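Local coordinates for aminoglycoside N(3)-acetyltransferase (Streptomyces griseus, PDB 7LAP), which probably transfers an acetyl group to the 3-amino group of aminoglycoside antibiotics, a modification that confers resistance, at residues Leu75-Tyr87 and His104-Asn118. Sequence-based numbering, arbitrary orientation.
Sequences LLVTCGWNDAPPY and HPAFDPRTSEAEHAN
C79 and N82 in the loop after strand 74-78 are tied to the loop 104-118 by two nearly straight backbone bonds, E115 N to C79 O (2.9 Å) and N82 N to E113 O (2.9 Å, N-H...O 171°). Between them G80 takes a positive phi, which favours glycine, and beside it E115 OE2 accepts a weak bond from W81 N. W81 has the largest share of the contact. With CG anti to its backbone N (chi1 -178°), the indole is sandwiched between F107 and the chain of its own turn: F107 turns an edge to one indole face, and its CB sits 3.9 Å from the centroid of the six-membered ring, a CH-pi contact. D83 and A84 cover the opposite face as the type I turn 81-84 folds back, while P105 O meets the rim near the indole plane, 3.4 Å from W81 CH2. A large flat indole suits this place because it offers one face to F107, the other to its own turn, and a long edge to P105 O and E113 O. Beyond it, P85 CD packs over the H104 ring, and H104 NE2 gives a weak, bent bond to D83 O. The N82 amide lies almost flat on the H116 imidazole, planes 16° apart, and its OD1 takes H116 N (2.8 Å) from above the carbonyl plane; asparagine thus offers both a flat surface and an acceptor. The acidic ends of D83 and E113 come close, but R120 of the second subunit bridges both, which should offset their repulsion. One water also joins D83 OD2 to E113 N. Backbone bonds and a W81-H104-F107 aromatic cluster thus hold the loop after a central-sheet strand to the connection between helices 94-103 and 120-126, beside the dimer interface of this Antibiotic_NAT-family enzyme.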
loop_
_atom_site.group_PDB
_atom_site.type_symbol
_atom_site.label_atom_id
_atom_site.label_comp_id
_atom_site.label_asym_id
_atom_site.label_seq_id
_atom_site.Cartn_x
_atom_site.Cartn_y
_atom_site.Cartn_z
ATOM N N LEU B 75 9.536 -11.967 13.034
ATOM C CA LEU B 75 9.037 -10.593 13.045
ATOM C C LEU B 75 7.519 -10.618 13.058
ATOM O O LEU B 75 6.910 -11.464 12.414
ATOM C CB LEU B 75 9.495 -9.797 11.806
ATOM C CG LEU B 75 10.962 -9.904 11.402
ATOM C CD1 LEU B 75 11.228 -8.997 10.188
ATOM C CD2 LEU B 75 11.847 -9.536 12.593
ATOM N N LEU B 76 6.898 -9.682 13.750
ATOM C CA LEU B 76 5.460 -9.540 13.840
ATOM C C LEU B 76 4.991 -8.107 13.660
ATOM O O LEU B 76 5.645 -7.209 14.106
ATOM C CB LEU B 76 5.004 -9.911 15.229
ATOM C CG LEU B 76 4.383 -11.226 15.592
ATOM C CD1 LEU B 76 5.548 -12.110 15.944
ATOM C CD2 LEU B 76 3.479 -11.096 16.785
ATOM N N VAL B 77 3.839 -7.903 13.048
ATOM C CA VAL B 77 3.278 -6.562 12.901
ATOM C C VAL B 77 1.781 -6.629 13.144
ATOM O O VAL B 77 1.175 -7.699 13.117
ATOM C CB VAL B 77 3.517 -5.942 11.506
ATOM C CG1 VAL B 77 5.051 -5.721 11.237
ATOM C CG2 VAL B 77 2.899 -6.822 10.459
ATOM N N THR B 78 1.178 -5.471 13.363
ATOM C CA THR B 78 -0.267 -5.402 13.455
ATOM C C THR B 78 -0.770 -4.892 12.112
ATOM O O THR B 78 -0.228 -3.918 11.583
ATOM C CB THR B 78 -0.708 -4.533 14.634
ATOM O OG1 THR B 78 -2.124 -4.393 14.607
ATOM C CG2 THR B 78 -0.127 -3.106 14.570
ATOM N N CYS B 79 -1.723 -5.616 11.505
ATOM C CA CYS B 79 -2.291 -5.276 10.186
ATOM C C CYS B 79 -3.697 -4.684 10.257
ATOM O O CYS B 79 -3.953 -3.564 9.767
ATOM C CB CYS B 79 -2.342 -6.541 9.294
ATOM S SG CYS B 79 -0.752 -7.092 8.764
ATOM N N GLY B 80 -4.657 -5.417 10.815
ATOM C CA GLY B 80 -6.053 -4.995 10.675
ATOM C C GLY B 80 -6.498 -5.059 9.219
ATOM O O GLY B 80 -5.855 -5.653 8.371
ATOM N N TRP B 81 -7.624 -4.408 8.951
ATOM C CA TRP B 81 -8.288 -4.458 7.643
ATOM C C TRP B 81 -8.755 -3.056 7.265
ATOM O O TRP B 81 -9.684 -2.530 7.891
ATOM C CB TRP B 81 -9.471 -5.416 7.675
ATOM C CG TRP B 81 -10.199 -5.601 6.391
ATOM C CD1 TRP B 81 -9.764 -5.255 5.119
ATOM C CD2 TRP B 81 -11.512 -6.147 6.233
ATOM N NE1 TRP B 81 -10.738 -5.549 4.198
ATOM C CE2 TRP B 81 -11.817 -6.109 4.851
ATOM C CE3 TRP B 81 -12.450 -6.705 7.121
ATOM C CZ2 TRP B 81 -13.023 -6.607 4.336
ATOM C CZ3 TRP B 81 -13.667 -7.175 6.607
ATOM C CH2 TRP B 81 -13.941 -7.123 5.230
ATOM N N ASN B 82 -8.113 -2.450 6.251
ATOM C CA ASN B 82 -8.422 -1.063 5.904
ATOM C C ASN B 82 -9.846 -0.892 5.417
ATOM O O ASN B 82 -10.461 0.149 5.651
ATOM C CB ASN B 82 -7.484 -0.527 4.824
ATOM C CG ASN B 82 -7.513 0.980 4.756
ATOM O OD1 ASN B 82 -6.996 1.651 5.647
ATOM N ND2 ASN B 82 -8.166 1.524 3.736
ATOM N N ASP B 83 -10.378 -1.873 4.711
ATOM C CA ASP B 83 -11.666 -1.700 4.043
ATOM C C ASP B 83 -12.771 -2.524 4.695
ATOM O O ASP B 83 -13.696 -2.972 4.018
ATOM C CB ASP B 83 -11.497 -2.046 2.570
ATOM C CG ASP B 83 -10.404 -1.192 1.943
ATOM O OD1 ASP B 83 -10.575 0.023 1.988
ATOM O OD2 ASP B 83 -9.349 -1.710 1.522
ATOM N N ALA B 84 -12.680 -2.726 6.011
ATOM C CA ALA B 84 -13.751 -3.387 6.752
ATOM C C ALA B 84 -14.998 -2.513 6.751
ATOM O O ALA B 84 -14.895 -1.296 6.671
ATOM C CB ALA B 84 -13.310 -3.639 8.189
ATOM N N PRO B 85 -16.191 -3.104 6.831
ATOM C CA PRO B 85 -17.377 -2.296 7.068
ATOM C C PRO B 85 -17.252 -1.601 8.410
ATOM O O PRO B 85 -16.683 -2.165 9.354
ATOM C CB PRO B 85 -18.528 -3.321 7.066
ATOM C CG PRO B 85 -17.891 -4.590 7.506
ATOM C CD PRO B 85 -16.500 -4.550 6.872
ATOM N N PRO B 86 -17.717 -0.362 8.525
ATOM C CA PRO B 86 -17.619 0.339 9.814
ATOM C C PRO B 86 -18.410 -0.390 10.897
ATOM O O PRO B 86 -19.403 -1.059 10.615
ATOM C CB PRO B 86 -18.218 1.717 9.513
ATOM C CG PRO B 86 -19.153 1.476 8.338
ATOM C CD PRO B 86 -18.483 0.393 7.521
ATOM N N TYR B 87 -17.933 -0.276 12.148
ATOM C CA TYR B 87 -18.622 -0.909 13.273
ATOM C C TYR B 87 -20.085 -0.511 13.315
ATOM O O TYR B 87 -20.960 -1.345 13.570
ATOM C CB TYR B 87 -17.978 -0.513 14.597
ATOM C CG TYR B 87 -16.689 -1.209 14.949
ATOM C CD1 TYR B 87 -16.087 -2.114 14.084
ATOM C CD2 TYR B 87 -16.062 -0.939 16.162
ATOM C CE1 TYR B 87 -14.890 -2.741 14.427
ATOM C CE2 TYR B 87 -14.876 -1.544 16.511
ATOM C CZ TYR B 87 -14.289 -2.446 15.645
ATOM O OH TYR B 87 -13.102 -3.040 16.030
ATOM N N HIS B 104 -20.750 -6.307 0.722
ATOM C CA HIS B 104 -19.404 -6.088 1.242
ATOM C C HIS B 104 -18.600 -7.387 1.218
ATOM O O HIS B 104 -19.016 -8.376 1.828
ATOM C CB HIS B 104 -19.432 -5.518 2.649
ATOM C CG HIS B 104 -18.132 -4.897 3.060
ATOM N ND1 HIS B 104 -17.943 -3.538 3.110
ATOM C CD2 HIS B 104 -16.946 -5.456 3.404
ATOM C CE1 HIS B 104 -16.708 -3.280 3.505
ATOM N NE2 HIS B 104 -16.080 -4.428 3.681
ATOM N N PRO B 105 -17.457 -7.429 0.543
ATOM C CA PRO B 105 -16.715 -8.687 0.446
ATOM C C PRO B 105 -16.164 -9.143 1.794
ATOM O O PRO B 105 -15.955 -8.351 2.716
ATOM C CB PRO B 105 -15.582 -8.356 -0.532
ATOM C CG PRO B 105 -15.382 -6.840 -0.363
ATOM C CD PRO B 105 -16.750 -6.293 -0.079
ATOM N N ALA B 106 -15.948 -10.452 1.897
ATOM C CA ALA B 106 -15.356 -11.039 3.089
ATOM C C ALA B 106 -13.904 -10.610 3.250
ATOM O O ALA B 106 -13.167 -10.458 2.267
ATOM C CB ALA B 106 -15.387 -12.564 3.002
ATOM N N PHE B 107 -13.478 -10.493 4.512
ATOM C CA PHE B 107 -12.053 -10.422 4.805
ATOM C C PHE B 107 -11.316 -11.585 4.147
ATOM O O PHE B 107 -11.804 -12.720 4.117
ATOM C CB PHE B 107 -11.819 -10.416 6.320
ATOM C CG PHE B 107 -10.356 -10.404 6.710
ATOM C CD1 PHE B 107 -9.589 -9.235 6.597
ATOM C CD2 PHE B 107 -9.736 -11.554 7.176
ATOM C CE1 PHE B 107 -8.239 -9.222 6.980
ATOM C CE2 PHE B 107 -8.384 -11.542 7.543
ATOM C CZ PHE B 107 -7.633 -10.392 7.437
ATOM N N ASP B 108 -10.153 -11.283 3.574
ATOM C CA ASP B 108 -9.285 -12.279 2.944
ATOM C C ASP B 108 -7.839 -12.064 3.391
ATOM O O ASP B 108 -7.216 -11.057 2.994
ATOM C CB ASP B 108 -9.391 -12.194 1.422
ATOM C CG ASP B 108 -8.571 -13.266 0.722
ATOM O OD1 ASP B 108 -7.900 -14.047 1.428
ATOM O OD2 ASP B 108 -8.621 -13.364 -0.527
ATOM N N PRO B 109 -7.251 -12.989 4.153
ATOM C CA PRO B 109 -5.897 -12.746 4.682
ATOM C C PRO B 109 -4.859 -12.526 3.599
ATOM O O PRO B 109 -3.849 -11.850 3.866
ATOM C CB PRO B 109 -5.603 -14.015 5.497
ATOM C CG PRO B 109 -6.938 -14.587 5.834
ATOM C CD PRO B 109 -7.802 -14.280 4.618
ATOM N N ARG B 110 -5.064 -13.082 2.388
ATOM C CA ARG B 110 -4.060 -12.916 1.338
ATOM C C ARG B 110 -4.097 -11.527 0.714
ATOM O O ARG B 110 -3.041 -10.967 0.382
ATOM C CB ARG B 110 -4.240 -13.975 0.240
ATOM C CG ARG B 110 -3.309 -13.796 -1.003
ATOM C CD ARG B 110 -1.878 -14.258 -0.678
ATOM N NE ARG B 110 -0.953 -14.195 -1.811
ATOM C CZ ARG B 110 0.332 -14.556 -1.748
ATOM N NH1 ARG B 110 0.844 -15.011 -0.608
ATOM N NH2 ARG B 110 1.117 -14.460 -2.818
ATOM N N THR B 111 -5.294 -10.956 0.531
ATOM C CA THR B 111 -5.425 -9.745 -0.269
ATOM C C THR B 111 -5.972 -8.530 0.471
ATOM O O THR B 111 -5.729 -7.408 0.015
ATOM C CB THR B 111 -6.321 -10.007 -1.499
ATOM O OG1 THR B 111 -7.618 -10.417 -1.059
ATOM C CG2 THR B 111 -5.720 -11.108 -2.402
ATOM N N SER B 112 -6.731 -8.701 1.557
ATOM C CA SER B 112 -7.260 -7.535 2.263
ATOM C C SER B 112 -6.129 -6.686 2.803
ATOM O O SER B 112 -5.259 -7.187 3.528
ATOM C CB SER B 112 -8.168 -7.951 3.420
ATOM O OG SER B 112 -9.212 -8.733 2.934
ATOM N N GLU B 113 -6.138 -5.396 2.455
ATOM C CA GLU B 113 -5.038 -4.530 2.855
ATOM C C GLU B 113 -5.096 -4.215 4.327
ATOM O O GLU B 113 -6.174 -4.117 4.931
ATOM C CB GLU B 113 -5.031 -3.231 2.059
ATOM C CG GLU B 113 -5.035 -3.504 0.607
ATOM C CD GLU B 113 -5.523 -2.342 -0.199
ATOM O OE1 GLU B 113 -5.281 -1.178 0.219
ATOM O OE2 GLU B 113 -6.168 -2.613 -1.239
ATOM N N ALA B 114 -3.906 -4.051 4.897
ATOM C CA ALA B 114 -3.777 -3.591 6.264
ATOM C C ALA B 114 -4.324 -2.175 6.391
ATOM O O ALA B 114 -4.529 -1.474 5.402
ATOM C CB ALA B 114 -2.324 -3.621 6.713
ATOM N N GLU B 115 -4.607 -1.778 7.629
ATOM C CA GLU B 115 -5.064 -0.422 7.886
ATOM C C GLU B 115 -3.992 0.576 7.466
ATOM O O GLU B 115 -2.820 0.421 7.815
ATOM C CB GLU B 115 -5.400 -0.249 9.368
ATOM C CG GLU B 115 -6.902 -0.354 9.661
ATOM C CD GLU B 115 -7.219 -0.931 11.031
ATOM O OE1 GLU B 115 -6.634 -0.461 12.030
ATOM O OE2 GLU B 115 -8.074 -1.840 11.125
ATOM N N HIS B 116 -4.407 1.630 6.748
ATOM C CA HIS B 116 -3.450 2.607 6.235
ATOM C C HIS B 116 -2.714 3.330 7.351
ATOM O O HIS B 116 -1.545 3.712 7.184
ATOM C CB HIS B 116 -4.161 3.615 5.349
ATOM C CG HIS B 116 -4.629 3.039 4.054
ATOM N ND1 HIS B 116 -4.405 1.720 3.702
ATOM C CD2 HIS B 116 -5.307 3.598 3.022
ATOM C CE1 HIS B 116 -4.927 1.493 2.511
ATOM N NE2 HIS B 116 -5.475 2.617 2.076
ATOM N N ALA B 117 -3.362 3.512 8.496
ATOM C CA ALA B 117 -2.709 4.201 9.602
ATOM C C ALA B 117 -1.480 3.455 10.109
ATOM O O ALA B 117 -0.613 4.071 10.721
ATOM C CB ALA B 117 -3.704 4.409 10.739
ATOM N N ASN B 118 -1.374 2.143 9.884
ATOM C CA ASN B 118 -0.167 1.453 10.330
ATOM C C ASN B 118 1.031 1.685 9.406
ATOM O O ASN B 118 2.153 1.294 9.759
ATOM C CB ASN B 118 -0.459 -0.038 10.495
ATOM C CG ASN B 118 -1.491 -0.294 11.580
ATOM O OD1 ASN B 118 -1.688 0.550 12.460
ATOM N ND2 ASN B 118 -2.194 -1.415 11.493
HETATM O O HOH W 1 -4.164 -2.404 13.267
HETATM O O HOH W 2 -8.675 -4.418 1.065
#